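Local coordinates for EccE5 (Mycobacterium xenopi RIVM700367, PDB 7B9F), which is probably a membrane-associated component of the mycobacterial ESX-5 type VII secretion system, forming part of its inner-membrane translocon complex, at residues 156-167 / 194-205. Numbering follows the deposited sequence.
Sequences RLDAIDIVSVGT and DEHHTWLVLRMD
Val163 and Trp199 face each other at the middle of an antiparallel ladder, each N-H meeting the other's carbonyl: Val163 N to Trp199 O spans 2.7 Å. Asp161 and Val201 form the next hydrogen-bonded pair, joined both ways through their backbones. The axes of strands 159-166 and 196-204 run 165° apart, and between the hydrogen-bonded pairs come Ile160-Leu202, Ile162-Leu200 and Ser164-Thr198. On the face of these intervening pairs, the Leu200 CD1 methyl sits alongside Ile162 CG1 at 3.6 Å and also reaches Ile160 CG2, while Leu202 CD2 meets Ile160 CD1 at 3.5 Å and Leu157 CD2. The other face carries the Trp199 indole. Val163 CG1, anti to its own N (chi1 -180°), comes to the edge of the six-membered ring at CE3, 4.0 Å away; Val165 CG1 approaches CZ3 obliquely, and the CB of His197 lies above one ring face, offset toward the rim. Both strands are interior members of an antiparallel sheet: strand 159-166 is paired on its far side with strand 310-319, and strand 196-204 with strand 113-119, both antiparallel. Further along the Trp199 face, Asp161 OD2 makes a salt bridge with Arg203 NH1 at the guanidinium edge, the two planes turned 54° apart. The Arg203 chain, extended from CG to NE, brings NH1 diagonally across to this carboxylate. Asp161 OD1 pairs with Arg315, a second cation that would be expected to favour the charged carboxylate. Helix 246-257 packs against Trp199, whereas Leu202, on the opposite face, rests on helix 219-234.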
loop_
_atom_site.group_PDB
_atom_site.type_symbol
_atom_site.label_atom_id
_atom_site.label_comp_id
_atom_site.label_asym_id
_atom_site.label_seq_id
_atom_site.Cartn_x
_atom_site.Cartn_y
_atom_site.Cartn_z
ATOM N N ARG A 156 -0.303 7.315 -27.527
ATOM C CA ARG A 156 0.905 6.902 -28.235
ATOM C C ARG A 156 0.504 6.587 -29.670
ATOM O O ARG A 156 0.008 5.495 -29.954
ATOM C CB ARG A 156 1.546 5.690 -27.572
ATOM C CG ARG A 156 2.030 5.917 -26.158
ATOM C CD ARG A 156 3.258 6.793 -26.124
ATOM N NE ARG A 156 3.649 7.134 -24.759
ATOM C CZ ARG A 156 3.587 8.356 -24.243
ATOM N NH1 ARG A 156 3.146 9.369 -24.972
ATOM N NH2 ARG A 156 3.966 8.568 -22.991
ATOM N N LEU A 157 0.714 7.535 -30.572
ATOM C CA LEU A 157 0.357 7.323 -31.967
ATOM C C LEU A 157 1.365 6.396 -32.632
ATOM O O LEU A 157 2.562 6.448 -32.345
ATOM C CB LEU A 157 0.286 8.658 -32.699
ATOM C CG LEU A 157 -1.070 9.363 -32.710
ATOM C CD1 LEU A 157 -1.597 9.668 -31.326
ATOM C CD2 LEU A 157 -0.951 10.644 -33.481
ATOM N N ASP A 158 0.874 5.525 -33.514
ATOM C CA ASP A 158 1.767 4.565 -34.153
ATOM C C ASP A 158 2.622 5.201 -35.234
ATOM O O ASP A 158 3.793 4.842 -35.383
ATOM C CB ASP A 158 0.977 3.405 -34.746
ATOM C CG ASP A 158 0.362 2.526 -33.693
ATOM O OD1 ASP A 158 0.931 2.432 -32.586
ATOM O OD2 ASP A 158 -0.681 1.911 -33.982
ATOM N N ALA A 159 2.061 6.114 -36.016
ATOM C CA ALA A 159 2.817 6.679 -37.121
ATOM C C ALA A 159 2.252 8.039 -37.479
ATOM O O ALA A 159 1.065 8.309 -37.295
ATOM C CB ALA A 159 2.791 5.760 -38.344
ATOM N N ILE A 160 3.125 8.892 -37.998
ATOM C CA ILE A 160 2.743 10.184 -38.546
ATOM C C ILE A 160 3.253 10.200 -39.975
ATOM O O ILE A 160 4.461 10.069 -40.199
ATOM C CB ILE A 160 3.362 11.347 -37.762
ATOM C CG1 ILE A 160 2.956 11.291 -36.299
ATOM C CG2 ILE A 160 2.910 12.662 -38.360
ATOM C CD1 ILE A 160 1.534 11.384 -36.086
ATOM N N ASP A 161 2.363 10.352 -40.940
ATOM C CA ASP A 161 2.789 10.408 -42.329
ATOM C C ASP A 161 2.530 11.797 -42.885
ATOM O O ASP A 161 1.380 12.238 -42.946
ATOM C CB ASP A 161 2.078 9.357 -43.176
ATOM C CG ASP A 161 2.467 7.946 -42.801
ATOM O OD1 ASP A 161 3.519 7.776 -42.162
ATOM O OD2 ASP A 161 1.722 7.007 -43.151
ATOM N N ILE A 162 3.595 12.481 -43.284
ATOM C CA ILE A 162 3.445 13.693 -44.075
ATOM C C ILE A 162 3.161 13.267 -45.504
ATOM O O ILE A 162 3.945 12.528 -46.102
ATOM C CB ILE A 162 4.704 14.566 -44.013
ATOM C CG1 ILE A 162 4.974 15.109 -42.608
ATOM C CG2 ILE A 162 4.577 15.718 -44.980
ATOM C CD1 ILE A 162 5.853 14.233 -41.749
ATOM N N VAL A 163 2.037 13.705 -46.056
ATOM C CA VAL A 163 1.668 13.366 -47.425
ATOM C C VAL A 163 1.494 14.653 -48.209
ATOM O O VAL A 163 0.739 15.538 -47.795
ATOM C CB VAL A 163 0.384 12.524 -47.486
ATOM C CG1 VAL A 163 0.053 12.195 -48.920
ATOM C CG2 VAL A 163 0.553 11.253 -46.689
ATOM N N SER A 164 2.189 14.756 -49.335
ATOM C CA SER A 164 2.058 15.897 -50.228
ATOM C C SER A 164 2.005 15.388 -51.656
ATOM O O SER A 164 2.753 14.476 -52.015
ATOM C CB SER A 164 3.218 16.872 -50.053
ATOM O OG SER A 164 4.442 16.172 -49.945
ATOM N N VAL A 165 1.135 15.977 -52.469
ATOM C CA VAL A 165 0.890 15.490 -53.817
ATOM C C VAL A 165 1.009 16.665 -54.778
ATOM O O VAL A 165 0.820 17.821 -54.391
ATOM C CB VAL A 165 -0.492 14.798 -53.909
ATOM C CG1 VAL A 165 -1.614 15.790 -53.679
ATOM C CG2 VAL A 165 -0.668 14.019 -55.210
ATOM N N GLY A 166 1.364 16.373 -56.032
ATOM C CA GLY A 166 1.568 17.412 -57.023
ATOM C C GLY A 166 1.036 17.006 -58.382
ATOM O O GLY A 166 0.645 15.861 -58.604
ATOM N N THR A 167 1.012 17.975 -59.291
ATOM C CA THR A 167 0.422 17.790 -60.615
ATOM C C THR A 167 1.032 18.771 -61.619
ATOM O O THR A 167 1.290 18.438 -62.779
ATOM C CB THR A 167 -1.110 17.991 -60.576
ATOM O OG1 THR A 167 -1.701 17.065 -59.658
ATOM C CG2 THR A 167 -1.727 17.779 -61.954
ATOM N N ASP A 194 -2.415 22.745 -62.492
ATOM C CA ASP A 194 -1.493 22.578 -61.376
ATOM C C ASP A 194 -2.156 22.778 -60.025
ATOM O O ASP A 194 -2.802 23.789 -59.781
ATOM C CB ASP A 194 -0.317 23.534 -61.510
ATOM C CG ASP A 194 0.805 23.201 -60.558
ATOM O OD1 ASP A 194 0.880 22.040 -60.112
ATOM O OD2 ASP A 194 1.620 24.095 -60.262
ATOM N N GLU A 195 -1.987 21.793 -59.148
ATOM C CA GLU A 195 -2.509 21.882 -57.794
ATOM C C GLU A 195 -1.467 21.287 -56.863
ATOM O O GLU A 195 -0.577 20.552 -57.293
ATOM C CB GLU A 195 -3.840 21.137 -57.600
ATOM C CG GLU A 195 -3.940 19.688 -58.142
ATOM C CD GLU A 195 -4.134 19.536 -59.645
ATOM O OE1 GLU A 195 -4.528 18.424 -60.059
ATOM O OE2 GLU A 195 -3.958 20.502 -60.404
ATOM N N HIS A 196 -1.583 21.618 -55.583
ATOM C CA HIS A 196 -0.684 21.050 -54.594
ATOM C C HIS A 196 -1.397 21.003 -53.258
ATOM O O HIS A 196 -1.905 22.020 -52.782
ATOM C CB HIS A 196 0.603 21.864 -54.478
ATOM C CG HIS A 196 1.591 21.301 -53.506
ATOM N ND1 HIS A 196 1.512 21.518 -52.148
ATOM C CD2 HIS A 196 2.691 20.536 -53.699
ATOM C CE1 HIS A 196 2.519 20.910 -51.548
ATOM N NE2 HIS A 196 3.248 20.304 -52.466
ATOM N N HIS A 197 -1.401 19.827 -52.647
ATOM C CA HIS A 197 -2.107 19.588 -51.401
ATOM C C HIS A 197 -1.190 18.876 -50.424
ATOM O O HIS A 197 -0.333 18.083 -50.818
ATOM C CB HIS A 197 -3.356 18.752 -51.632
ATOM C CG HIS A 197 -4.318 19.359 -52.600
ATOM N ND1 HIS A 197 -5.066 18.605 -53.476
ATOM C CD2 HIS A 197 -4.676 20.647 -52.811
ATOM C CE1 HIS A 197 -5.833 19.404 -54.196
ATOM N NE2 HIS A 197 -5.616 20.648 -53.811
ATOM N N THR A 198 -1.388 19.150 -49.141
ATOM C CA THR A 198 -0.552 18.569 -48.107
ATOM C C THR A 198 -1.437 18.090 -46.972
ATOM O O THR A 198 -2.309 18.827 -46.509
ATOM C CB THR A 198 0.461 19.592 -47.594
ATOM O OG1 THR A 198 1.380 19.911 -48.642
ATOM C CG2 THR A 198 1.245 19.031 -46.427
ATOM N N TRP A 199 -1.219 16.855 -46.528
ATOM C CA TRP A 199 -1.959 16.315 -45.403
ATOM C C TRP A 199 -1.032 15.609 -44.429
ATOM O O TRP A 199 -0.020 15.021 -44.816
ATOM C CB TRP A 199 -3.044 15.331 -45.836
ATOM C CG TRP A 199 -3.962 15.830 -46.881
ATOM C CD1 TRP A 199 -5.063 16.601 -46.695
ATOM C CD2 TRP A 199 -3.913 15.530 -48.273
ATOM N NE1 TRP A 199 -5.683 16.840 -47.892
ATOM C CE2 TRP A 199 -4.996 16.188 -48.879
ATOM C CE3 TRP A 199 -3.045 14.785 -49.071
ATOM C CZ2 TRP A 199 -5.238 16.121 -50.241
ATOM C CZ3 TRP A 199 -3.283 14.722 -50.420
ATOM C CH2 TRP A 199 -4.371 15.385 -50.995
ATOM N N LEU A 200 -1.397 15.684 -43.157
ATOM C CA LEU A 200 -0.840 14.853 -42.103
ATOM C C LEU A 200 -1.877 13.802 -41.744
ATOM O O LEU A 200 -2.997 14.152 -41.365
ATOM C CB LEU A 200 -0.517 15.690 -40.867
ATOM C CG LEU A 200 0.777 16.485 -40.716
ATOM C CD1 LEU A 200 1.947 15.530 -40.687
ATOM C CD2 LEU A 200 0.951 17.537 -41.797
ATOM N N VAL A 201 -1.518 12.527 -41.843
ATOM C CA VAL A 201 -2.447 11.451 -41.523
ATOM C C VAL A 201 -1.958 10.739 -40.271
ATOM O O VAL A 201 -0.750 10.579 -40.064
ATOM C CB VAL A 201 -2.662 10.482 -42.700
ATOM C CG1 VAL A 201 -3.058 11.261 -43.937
ATOM C CG2 VAL A 201 -1.461 9.624 -42.971
ATOM N N LEU A 202 -2.896 10.377 -39.408
ATOM C CA LEU A 202 -2.612 9.933 -38.053
ATOM C C LEU A 202 -2.985 8.464 -37.933
ATOM O O LEU A 202 -4.065 8.067 -38.373
ATOM C CB LEU A 202 -3.436 10.750 -37.062
ATOM C CG LEU A 202 -3.155 12.250 -36.944
ATOM C CD1 LEU A 202 -4.149 12.903 -36.022
ATOM C CD2 LEU A 202 -1.771 12.562 -36.523
ATOM N N ARG A 203 -2.117 7.657 -37.340
ATOM C CA ARG A 203 -2.452 6.269 -37.053
ATOM C C ARG A 203 -2.375 5.981 -35.563
ATOM O O ARG A 203 -1.422 6.383 -34.893
ATOM C CB ARG A 203 -1.545 5.309 -37.816
ATOM C CG ARG A 203 -1.825 5.259 -39.296
ATOM C CD ARG A 203 -1.035 4.158 -39.983
ATOM N NE ARG A 203 -1.387 4.041 -41.393
ATOM C CZ ARG A 203 -0.966 4.856 -42.352
ATOM N NH1 ARG A 203 -0.153 5.864 -42.071
ATOM N NH2 ARG A 203 -1.355 4.656 -43.602
ATOM N N MET A 204 -3.383 5.279 -35.044
ATOM C CA MET A 204 -3.397 4.888 -33.641
ATOM C C MET A 204 -3.988 3.496 -33.501
ATOM O O MET A 204 -4.983 3.170 -34.153
ATOM C CB MET A 204 -4.208 5.868 -32.786
ATOM C CG MET A 204 -4.195 5.527 -31.302
ATOM S SD MET A 204 -5.116 6.662 -30.260
ATOM C CE MET A 204 -6.787 6.227 -30.713
ATOM N N ASP A 205 -3.387 2.682 -32.634
ATOM C CA ASP A 205 -3.940 1.390 -32.260
ATOM C C ASP A 205 -4.467 1.531 -30.843
ATOM O O ASP A 205 -3.691 1.888 -29.946
ATOM C CB ASP A 205 -2.870 0.295 -32.337
ATOM C CG ASP A 205 -3.328 -1.070 -31.794
ATOM O OD1 ASP A 205 -4.517 -1.283 -31.469
ATOM O OD2 ASP A 205 -2.457 -1.957 -31.683
#